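Local coordinates for protein galectin (Xenopus laevis, PDB 3WUC) that binds a beta-galactoside disaccharide as a proto-type galectin, a beta-sandwich lectin that probably recognises lactose-like sugars and perhaps laminin, at residues 6-11 and 124-129; 23-28 and 131-136; 45-50 and 114-119. One frame throughout, in Å; residues are numbered along the deposited sequence. Where two conformers were deposited one is given.

Interaction 1: 6-11 and 124-129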
loop_
_atom_site.group_PDB
_atom_site.type_symbol
_atom_site.label_atom_id
_atom_site.label_comp_id
_atom_site.label_asym_id
_atom_site.label_seq_id
_atom_site.Cartn_x
_atom_site.Cartn_y
_atom_site.Cartn_z
ATOM N N GLU B 6 -20.176 14.301 9.796
ATOM C CA GLU B 6 -19.118 14.357 10.786
ATOM C C GLU B 6 -17.757 14.622 10.061
ATOM O O GLU B 6 -17.411 13.929 9.091
ATOM C CB GLU B 6 -19.069 13.082 11.580
ATOM C CG GLU B 6 -17.924 13.078 12.591
ATOM C CD GLU B 6 -17.703 11.729 13.236
ATOM O OE1 GLU B 6 -18.160 11.534 14.393
ATOM O OE2 GLU B 6 -17.036 10.880 12.584
ATOM N N PRO B 7 -16.991 15.641 10.473
ATOM C CA PRO B 7 -15.641 15.816 9.946
ATOM C C PRO B 7 -14.776 14.613 10.284
ATOM O O PRO B 7 -14.902 13.974 11.378
ATOM C CB PRO B 7 -15.167 17.110 10.575
ATOM C CG PRO B 7 -16.027 17.307 11.742
ATOM C CD PRO B 7 -17.353 16.708 11.434
ATOM N N ASP B 8 -14.024 14.163 9.311
ATOM C CA ASP B 8 -12.967 13.129 9.550
ATOM C C ASP B 8 -11.675 13.916 9.262
ATOM O O ASP B 8 -11.552 15.135 9.469
ATOM C CB ASP B 8 -13.055 11.832 8.654
ATOM C CG ASP B 8 -12.086 10.606 9.145
ATOM O OD1 ASP B 8 -12.439 9.950 10.161
ATOM O OD2 ASP B 8 -11.016 10.312 8.478
ATOM N N VAL B 9 -10.709 13.201 8.710
ATOM C CA VAL B 9 -9.421 13.842 8.531
ATOM C C VAL B 9 -9.490 15.115 7.693
ATOM O O VAL B 9 -10.291 15.234 6.707
ATOM C CB VAL B 9 -8.298 12.904 7.999
ATOM C CG1 VAL B 9 -7.949 11.843 9.011
ATOM C CG2 VAL B 9 -8.567 12.347 6.618
ATOM N N ARG B 10 -8.599 16.083 8.014
ATOM C CA ARG B 10 -8.243 17.133 7.077
ATOM C C ARG B 10 -6.756 17.120 6.857
ATOM O O ARG B 10 -5.999 17.036 7.809
ATOM C CB ARG B 10 -8.613 18.536 7.535
ATOM C CG ARG B 10 -10.083 18.860 7.458
ATOM C CD ARG B 10 -10.851 18.423 8.645
ATOM N NE ARG B 10 -12.244 18.786 8.465
ATOM C CZ ARG B 10 -13.165 18.141 7.741
ATOM N NH1 ARG B 10 -12.945 16.933 7.288
ATOM N NH2 ARG B 10 -14.391 18.624 7.610
ATOM N N ILE B 11 -6.335 17.158 5.617
ATOM C CA ILE B 11 -4.934 17.145 5.232
ATOM C C ILE B 11 -4.640 18.525 4.657
ATOM O O ILE B 11 -5.408 19.028 3.816
ATOM C CB ILE B 11 -4.712 16.000 4.206
ATOM C CG1 ILE B 11 -4.997 14.672 4.904
ATOM C CG2 ILE B 11 -3.271 16.102 3.718
ATOM C CD1 ILE B 11 -5.179 13.470 4.027
ATOM N N LEU B 124 -7.212 18.505 1.426
ATOM C CA LEU B 124 -8.028 17.296 1.226
ATOM C C LEU B 124 -8.760 16.933 2.487
ATOM O O LEU B 124 -8.161 16.860 3.589
ATOM C CB LEU B 124 -7.126 16.148 0.743
ATOM C CG LEU B 124 -7.817 14.848 0.260
ATOM C CD1 LEU B 124 -6.916 14.173 -0.744
ATOM C CD2 LEU B 124 -8.154 13.987 1.472
ATOM N N ALA B 125 -10.086 16.754 2.398
ATOM C CA ALA B 125 -10.838 16.424 3.565
ATOM C C ALA B 125 -11.757 15.253 3.393
ATOM O O ALA B 125 -12.245 15.068 2.233
ATOM C CB ALA B 125 -11.720 17.623 4.006
ATOM N N LEU B 126 -11.973 14.529 4.485
ATOM C CA LEU B 126 -12.871 13.404 4.518
ATOM C C LEU B 126 -13.977 13.727 5.467
ATOM O O LEU B 126 -13.743 14.208 6.587
ATOM C CB LEU B 126 -12.170 12.119 5.026
ATOM C CG LEU B 126 -11.470 11.287 3.907
ATOM C CD1 LEU B 126 -10.368 12.030 3.184
ATOM C CD2 LEU B 126 -10.838 10.047 4.550
ATOM N N ASN B 127 -15.220 13.442 5.080
ATOM C CA ASN B 127 -16.399 13.672 5.889
ATOM C C ASN B 127 -17.247 12.384 5.811
ATOM O O ASN B 127 -17.570 11.861 4.706
ATOM C CB ASN B 127 -17.183 14.911 5.386
ATOM C CG ASN B 127 -16.412 16.245 5.596
ATOM O OD1 ASN B 127 -15.809 16.441 6.605
ATOM N ND2 ASN B 127 -16.463 17.115 4.656
ATOM N N ASN B 128 -17.630 11.890 6.996
ATOM C CA ASN B 128 -18.379 10.633 7.163
ATOM C C ASN B 128 -17.648 9.410 6.530
ATOM O O ASN B 128 -18.275 8.426 6.117
ATOM C CB ASN B 128 -19.766 10.836 6.516
ATOM C CG ASN B 128 -20.790 11.395 7.507
ATOM O OD1 ASN B 128 -20.440 11.659 8.658
ATOM N ND2 ASN B 128 -22.044 11.523 7.084
ATOM N N ILE B 129 -16.344 9.469 6.543
ATOM C CA ILE B 129 -15.525 8.330 6.128
ATOM C C ILE B 129 -14.234 8.381 6.891
ATOM O O ILE B 129 -13.587 9.448 7.044
ATOM C CB ILE B 129 -15.367 8.394 4.584
ATOM C CG1 ILE B 129 -14.387 7.269 4.162
ATOM C CG2 ILE B 129 -14.811 9.713 4.091
ATOM C CD1 ILE B 129 -14.210 7.073 2.658
#

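Interaction 2: 23-28 and 131-136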
loop_
_atom_site.group_PDB
_atom_site.type_symbol
_atom_site.label_atom_id
_atom_site.label_comp_id
_atom_site.label_asym_id
_atom_site.label_seq_id
_atom_site.Cartn_x
_atom_site.Cartn_y
_atom_site.Cartn_z
ATOM N N GLU B 23 -4.781 8.942 -4.050
ATOM C CA GLU B 23 -5.595 7.790 -3.758
ATOM C C GLU B 23 -6.035 7.832 -2.277
ATOM O O GLU B 23 -5.196 8.015 -1.421
ATOM C CB GLU B 23 -4.775 6.509 -3.968
ATOM C CG GLU B 23 -5.511 5.248 -3.537
ATOM C CD GLU B 23 -4.636 3.983 -3.631
ATOM O OE1 GLU B 23 -4.026 3.794 -4.754
ATOM O OE2 GLU B 23 -4.485 3.314 -2.520
ATOM N N VAL B 24 -7.327 7.740 -2.009
ATOM C CA VAL B 24 -7.954 7.789 -0.683
ATOM C C VAL B 24 -8.724 6.503 -0.474
ATOM O O VAL B 24 -9.643 6.183 -1.240
ATOM C CB VAL B 24 -8.934 9.013 -0.580
ATOM C CG1 VAL B 24 -9.606 9.077 0.769
ATOM C CG2 VAL B 24 -8.229 10.296 -0.941
ATOM N N ARG B 25 -8.311 5.762 0.528
ATOM C CA ARG B 25 -9.013 4.629 1.087
ATOM C C ARG B 25 -9.536 4.917 2.467
ATOM O O ARG B 25 -8.821 5.494 3.286
ATOM C CB ARG B 25 -8.046 3.437 1.149
ATOM C CG ARG B 25 -7.687 2.956 -0.199
ATOM C CD ARG B 25 -6.727 1.732 -0.140
ATOM N NE ARG B 25 -7.418 0.548 0.355
ATOM C CZ ARG B 25 -6.901 -0.687 0.381
ATOM N NH1 ARG B 25 -5.694 -0.896 -0.102
ATOM N NH2 ARG B 25 -7.622 -1.684 0.854
ATOM N N GLY B 26 -10.759 4.523 2.689
ATOM C CA GLY B 26 -11.368 4.711 3.987
ATOM C C GLY B 26 -12.592 3.903 4.182
ATOM O O GLY B 26 -13.071 3.293 3.247
ATOM N N ARG B 27 -13.141 3.923 5.402
ATOM C CA ARG B 27 -14.318 3.135 5.733
ATOM C C ARG B 27 -15.522 4.112 5.886
ATOM O O ARG B 27 -15.491 5.006 6.741
ATOM C CB ARG B 27 -14.162 2.300 7.007
ATOM C CG ARG B 27 -15.400 1.493 7.318
ATOM C CD ARG B 27 -15.209 0.500 8.494
ATOM N NE ARG B 27 -14.189 -0.521 8.163
ATOM C CZ ARG B 27 -14.377 -1.676 7.501
ATOM N NH1 ARG B 27 -15.586 -2.110 7.091
ATOM N NH2 ARG B 27 -13.318 -2.446 7.260
ATOM N N ILE B 28 -16.546 3.905 5.089
ATOM C CA ILE B 28 -17.699 4.787 5.075
ATOM C C ILE B 28 -18.439 4.583 6.382
ATOM O O ILE B 28 -18.614 3.415 6.811
ATOM C CB ILE B 28 -18.622 4.510 3.906
ATOM C CG1 ILE B 28 -17.900 4.715 2.595
ATOM C CG2 ILE B 28 -19.857 5.446 4.003
ATOM C CD1 ILE B 28 -18.573 4.021 1.455
ATOM N N LEU B 131 -10.390 7.517 7.663
ATOM C CA LEU B 131 -9.185 7.252 6.896
ATOM C C LEU B 131 -8.629 5.861 7.080
ATOM O O LEU B 131 -8.457 5.423 8.210
ATOM C CB LEU B 131 -8.084 8.251 7.280
ATOM C CG LEU B 131 -6.802 8.171 6.433
ATOM C CD1 LEU B 131 -6.993 8.490 4.963
ATOM C CD2 LEU B 131 -5.758 9.072 7.125
ATOM N N ILE B 132 -8.298 5.180 5.962
ATOM C CA ILE B 132 -7.449 3.999 5.983
ATOM C C ILE B 132 -6.087 4.372 5.439
ATOM O O ILE B 132 -5.063 4.038 6.079
ATOM C CB ILE B 132 -8.077 2.814 5.241
ATOM C CG1 ILE B 132 -9.300 2.325 5.994
ATOM C CG2 ILE B 132 -7.068 1.687 5.068
ATOM C CD1 ILE B 132 -10.148 1.414 5.140
ATOM N N SER B 133 -5.993 5.010 4.262
ATOM C CA SER B 133 -4.719 5.405 3.726
ATOM C C SER B 133 -4.925 6.487 2.683
ATOM O O SER B 133 -6.000 6.580 2.055
ATOM C CB SER B 133 -3.908 4.262 3.163
ATOM O OG SER B 133 -4.610 3.683 2.040
ATOM N N ILE B 134 -3.921 7.299 2.548
ATOM C CA ILE B 134 -3.808 8.261 1.497
ATOM C C ILE B 134 -2.457 8.105 0.804
ATOM O O ILE B 134 -1.458 7.964 1.466
ATOM C CB ILE B 134 -4.017 9.704 1.977
ATOM C CG1 ILE B 134 -3.733 10.668 0.886
ATOM C CG2 ILE B 134 -3.066 10.028 3.112
ATOM C CD1 ILE B 134 -4.273 12.041 1.178
ATOM N N SER B 135 -2.465 8.006 -0.513
ATOM C CA SER B 135 -1.225 7.854 -1.291
ATOM C C SER B 135 -1.161 8.780 -2.446
ATOM O O SER B 135 -2.178 9.003 -3.114
ATOM C CB SER B 135 -1.190 6.362 -1.847
ATOM O OG SER B 135 -1.445 5.423 -0.786
ATOM N N VAL B 136 0.010 9.332 -2.736
ATOM C CA VAL B 136 0.192 10.203 -3.902
ATOM C C VAL B 136 1.188 9.626 -4.899
ATOM O O VAL B 136 2.169 8.964 -4.520
ATOM C CB VAL B 136 0.560 11.672 -3.502
ATOM C CG1 VAL B 136 -0.528 12.302 -2.688
ATOM C CG2 VAL B 136 1.869 11.740 -2.796
HETATM O O HOH W 1 -4.092 5.133 -0.442
#

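Interaction 3: 45-50 and 114-119. With GAL (beta-D-galactopyranose), chain D.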
loop_
_atom_site.group_PDB
_atom_site.type_symbol
_atom_site.label_atom_id
_atom_site.label_comp_id
_atom_site.label_asym_id
_atom_site.label_seq_id
_atom_site.Cartn_x
_atom_site.Cartn_y
_atom_site.Cartn_z
ATOM N N ASN B 45 -12.752 26.841 -0.626
ATOM C CA ASN B 45 -12.382 26.884 -2.027
ATOM C C ASN B 45 -11.992 25.464 -2.417
ATOM O O ASN B 45 -10.815 25.082 -2.336
ATOM C CB ASN B 45 -11.250 27.837 -2.310
ATOM C CG ASN B 45 -11.680 29.261 -2.061
ATOM O OD1 ASN B 45 -12.304 29.894 -2.896
ATOM N ND2 ASN B 45 -11.488 29.674 -0.828
ATOM N N LEU B 46 -12.993 24.807 -2.972
ATOM C CA LEU B 46 -12.941 23.363 -3.384
ATOM C C LEU B 46 -12.977 23.264 -4.897
ATOM O O LEU B 46 -13.923 23.684 -5.550
ATOM C CB LEU B 46 -14.006 22.590 -2.737
ATOM C CG LEU B 46 -14.163 22.578 -1.184
ATOM C CD1 LEU B 46 -15.325 21.838 -0.619
ATOM C CD2 LEU B 46 -12.804 22.082 -0.637
ATOM N N ILE B 47 -11.964 22.645 -5.500
ATOM C CA ILE B 47 -11.989 22.335 -6.933
ATOM C C ILE B 47 -12.795 21.067 -7.169
ATOM O O ILE B 47 -13.332 20.957 -8.288
ATOM C CB ILE B 47 -10.560 22.226 -7.563
ATOM C CG1 ILE B 47 -10.546 22.399 -9.038
ATOM C CG2 ILE B 47 -9.809 20.978 -7.081
ATOM C CD1 ILE B 47 -10.840 23.827 -9.468
ATOM N N CYS B 48 -12.878 20.176 -6.180
ATOM C CA CYS B 48 -13.718 19.010 -6.329
ATOM C C CYS B 48 -14.245 18.550 -4.996
ATOM O O CYS B 48 -13.481 18.126 -4.139
ATOM C CB CYS B 48 -12.923 17.907 -7.035
ATOM S SG CYS B 48 -13.980 16.441 -7.398
ATOM N N HIS B 49 -15.551 18.663 -4.803
ATOM C CA HIS B 49 -16.289 18.063 -3.700
ATOM C C HIS B 49 -16.991 16.845 -4.250
ATOM O O HIS B 49 -17.785 17.006 -5.147
ATOM C CB HIS B 49 -17.325 19.080 -3.206
ATOM C CG HIS B 49 -18.419 18.564 -2.307
ATOM N ND1 HIS B 49 -18.250 18.186 -0.991
ATOM C CD2 HIS B 49 -19.765 18.484 -2.502
ATOM C CE1 HIS B 49 -19.399 17.888 -0.437
ATOM N NE2 HIS B 49 -20.340 18.077 -1.332
ATOM N N CYS B 50 -16.597 15.638 -3.824
ATOM C CA CYS B 50 -17.129 14.357 -4.352
ATOM C C CYS B 50 -17.953 13.782 -3.234
ATOM O O CYS B 50 -17.449 13.361 -2.219
ATOM C CB CYS B 50 -15.954 13.458 -4.694
ATOM S SG CYS B 50 -16.479 11.846 -5.272
ATOM N N CYS B 114 -11.814 21.663 -14.150
ATOM C CA CYS B 114 -11.502 22.669 -13.169
ATOM C C CYS B 114 -12.372 23.929 -13.439
ATOM O O CYS B 114 -12.288 24.451 -14.554
ATOM C CB CYS B 114 -10.058 23.068 -13.191
ATOM S SG CYS B 114 -8.979 21.806 -12.467
ATOM N N ARG B 115 -13.182 24.319 -12.486
ATOM C CA ARG B 115 -14.069 25.503 -12.683
ATOM C C ARG B 115 -13.401 26.816 -12.407
ATOM O O ARG B 115 -13.949 27.848 -12.726
ATOM C CB ARG B 115 -15.237 25.367 -11.833
ATOM C CG ARG B 115 -16.105 24.264 -12.509
ATOM C CD ARG B 115 -17.178 23.909 -11.593
ATOM N NE ARG B 115 -18.237 23.148 -12.247
ATOM C CZ ARG B 115 -19.317 22.741 -11.593
ATOM N NH1 ARG B 115 -20.283 22.053 -12.250
ATOM N NH2 ARG B 115 -19.427 22.967 -10.287
ATOM N N PHE B 116 -12.248 26.779 -11.756
ATOM C CA PHE B 116 -11.419 27.982 -11.521
ATOM C C PHE B 116 -9.953 27.610 -11.675
ATOM O O PHE B 116 -9.639 26.431 -11.555
ATOM C CB PHE B 116 -11.714 28.670 -10.167
ATOM C CG PHE B 116 -11.581 27.780 -8.941
ATOM C CD1 PHE B 116 -10.363 27.625 -8.292
ATOM C CD2 PHE B 116 -12.668 27.065 -8.452
ATOM C CE1 PHE B 116 -10.257 26.783 -7.165
ATOM C CE2 PHE B 116 -12.563 26.283 -7.326
ATOM C CZ PHE B 116 -11.354 26.117 -6.717
ATOM N N PRO B 117 -9.057 28.557 -12.003
ATOM C CA PRO B 117 -7.676 28.215 -12.192
ATOM C C PRO B 117 -7.047 27.740 -10.872
ATOM O O PRO B 117 -7.274 28.345 -9.777
ATOM C CB PRO B 117 -7.036 29.524 -12.689
ATOM C CG PRO B 117 -8.163 30.170 -13.449
ATOM C CD PRO B 117 -9.333 29.907 -12.576
ATOM N N ILE B 118 -6.374 26.610 -10.958
ATOM C CA ILE B 118 -5.662 26.060 -9.776
ATOM C C ILE B 118 -4.479 25.246 -10.235
ATOM O O ILE B 118 -4.573 24.507 -11.135
ATOM C CB ILE B 118 -6.602 25.233 -8.881
ATOM C CG1 ILE B 118 -5.863 24.722 -7.629
ATOM C CG2 ILE B 118 -7.232 24.136 -9.713
ATOM C CD1 ILE B 118 -6.836 24.262 -6.554
ATOM N N GLU B 119 -3.317 25.431 -9.628
ATOM C CA GLU B 119 -2.125 24.689 -10.026
ATOM C C GLU B 119 -1.692 23.690 -8.951
ATOM O O GLU B 119 -0.967 22.813 -9.254
ATOM C CB GLU B 119 -0.955 25.593 -10.393
ATOM C CG GLU B 119 -1.164 26.191 -11.829
ATOM C CD GLU B 119 -1.374 25.091 -12.952
ATOM O OE1 GLU B 119 -0.510 24.156 -13.142
ATOM O OE2 GLU B 119 -2.397 25.142 -13.682
HETATM C C1 GAL D . -25.550 20.989 -0.343
HETATM C C2 GAL D . -25.019 20.279 0.873
HETATM C C3 GAL D . -23.521 20.453 0.980
HETATM C C4 GAL D . -22.873 20.058 -0.342
HETATM C C5 GAL D . -23.556 20.847 -1.483
HETATM C C6 GAL D . -22.959 20.448 -2.816
HETATM O O2 GAL D . -25.623 20.927 2.020
HETATM O O3 GAL D . -23.010 19.810 2.115
HETATM O O4 GAL D . -22.933 18.620 -0.521
HETATM O O5 GAL D . -24.932 20.504 -1.499
HETATM O O6 GAL D . -23.604 21.078 -3.911
HETATM O O HOH W 2 -13.834 22.231 -10.672
#

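Interaction 1: 6-11 and 124-129
The guanidinium of R10 is sandwiched, CB of A125 over one face and CB of P7 over the other, towards the rim; its edge is turned to N127 and the L126 carbonyl. Both terminal nitrogens close on a single atom: NH2 of R10 reaches OD1 of N127 at 2.8 Å, in the amide plane on a lone pair, and NH1 from above that plane. The flat groups are inclined by 64°. A bend at chi2 (85°) folds the arginine back, letting NH1 also bond O of V9 and, weakly, O of L126.

These side chains lie over antiparallel strands 7-11 and 124-127 of the galectin sandwich, their axes at 163°. P7 pairs with N127 but R10 with A125, and this one-residue shift defines a beta bulge at D8 and V9. L126 bridges the bulge, its O accepting from N of D8 at 2.7 Å and its N donating to O of V9 at 2.9 Å. Towards the interior, CG2 of V9 packs on CD2 of L126 at 3.8 Å, and I11 lies alongside L124. OD2 of D8 accepts from the backbone N of L131. R10 and I11 also pair with a strand of the second subunit. At the loop end, N of E6 donates to OD1 of N128 at 2.9 Å, N of N128 bonds O of E6, and ND2 of N128 bonds O of R34.

Interaction 2: 23-28 and 131-136
R25 and S133 form a hydrogen-bonded antiparallel pair that is part of a classic beta bulge, with I132 and S133 both opposite R25. The evidence is at O of R25, which accepts from N of I132 at 2.7 Å and from N of S133 at 3.0 Å, both donors approaching from the same face of the carbonyl plane. Strands 23-28 and 131-136, antiparallel within 4° by their axes, belong to the five-stranded sheet of the galectin sandwich, with 129-136 outermost within the chain.

Along the R25 side chain, CB meets OG of S133 at 3.6 Å, CG passes the same hydroxyl a little farther off, and CD comes back to it at 3.6 Å. Beyond CD the chain bends (chi3 70°), and its guanidinium end has its main partner in E23 of the third subunit, where NH2 makes a salt bridge; E23 of this chain reciprocates with R25 of that subunit. I132 reaches across to the neighbouring strand: with CG1 anti to the carbonyl carbon (chi1 -68°), its CD1 lies 3.6 Å from C of G26.

S133, I134 and S135 also pair with a strand of the second subunit, making one continuous sheet through both subunits. Between the serines and E23 sits one water with four bonds. It donates to OE2 of E23 and to the backbone O of E23, and accepts from OG of S133 at 2.9 Å and from OG of S135 at 2.7 Å.

Interaction 3: 45-50 and 114-119
Two first torsions set up the meeting of I47 and F116. In I47, CG1 lies anti to the backbone N (chi1 -159°), and chi2 then carries CD1 towards the loop; in F116, chi1 of 56° places the ring between its own backbone N and carbonyl carbon. CD1 of I47 ends above the middle of the F116 ring, 3.6 Å from the centroid and 10° off the ring normal, which meets the criterion for a CH-pi contact over the face. At the rim of the same ring, L46 O lies in the plane, 3.4 Å from CE2 of F116.

Two more loop side chains touch the isoleucine, which also packs on I121 of strand 120-127. CG2 of I118 touches CD1 of I47 at 3.6 Å, and SG of C114 lies 3.8 Å from CG1 of I47. No direct hydrogen bond joins the segments; instead one water donates to O of I47 at 2.7 Å and accepts from N of R115 at 2.8 Å.

Residue 47 is where strand 45-53 turns a corner: with I47 and C48 set opposite L39, the corner is a classic beta bulge. The contact joins the sugar-binding sheet of the galectin fold to the loop between strands 109-113 and 120-127. Beyond the corner H49 faces the glycan, its NE2 bonded to O4 of the bound galactose at 2.8 Å with O4 near the plane of the ring at its edge; on the other side of the imidazole, ND1 bonds OD1 of D38. R34, N66 and E76 are among the residues that complete the galactose site. The chemistry is therefore divided along one short segment: dispersion and a water bridge fasten the corner at I47, while directional hydrogen bonding at H49 reads the galactose O4.

All three contacts belong to one galectin sandwich. Interaction 1 pairs strands 7-12 and 120-127 of one sheet, interaction 2 pairs strands 20-28 and 129-136 of the other, and their centres are about 10 Å apart. They touch directly, CD1 of I11 packing on CD1 of I134. Their segments alternate along the chain, tying two N-terminal strands to consecutive C-terminal ones. Interaction 3 is nested inside both loops, with centres about 17 Å from interaction 1, whose sheet it shares, and about 20 Å from interaction 2. Interactions 1 and 2 touch the second subunit, whereas no other protein chain of the assembly touches the segments of interaction 3, which carries H49 of the galactose site.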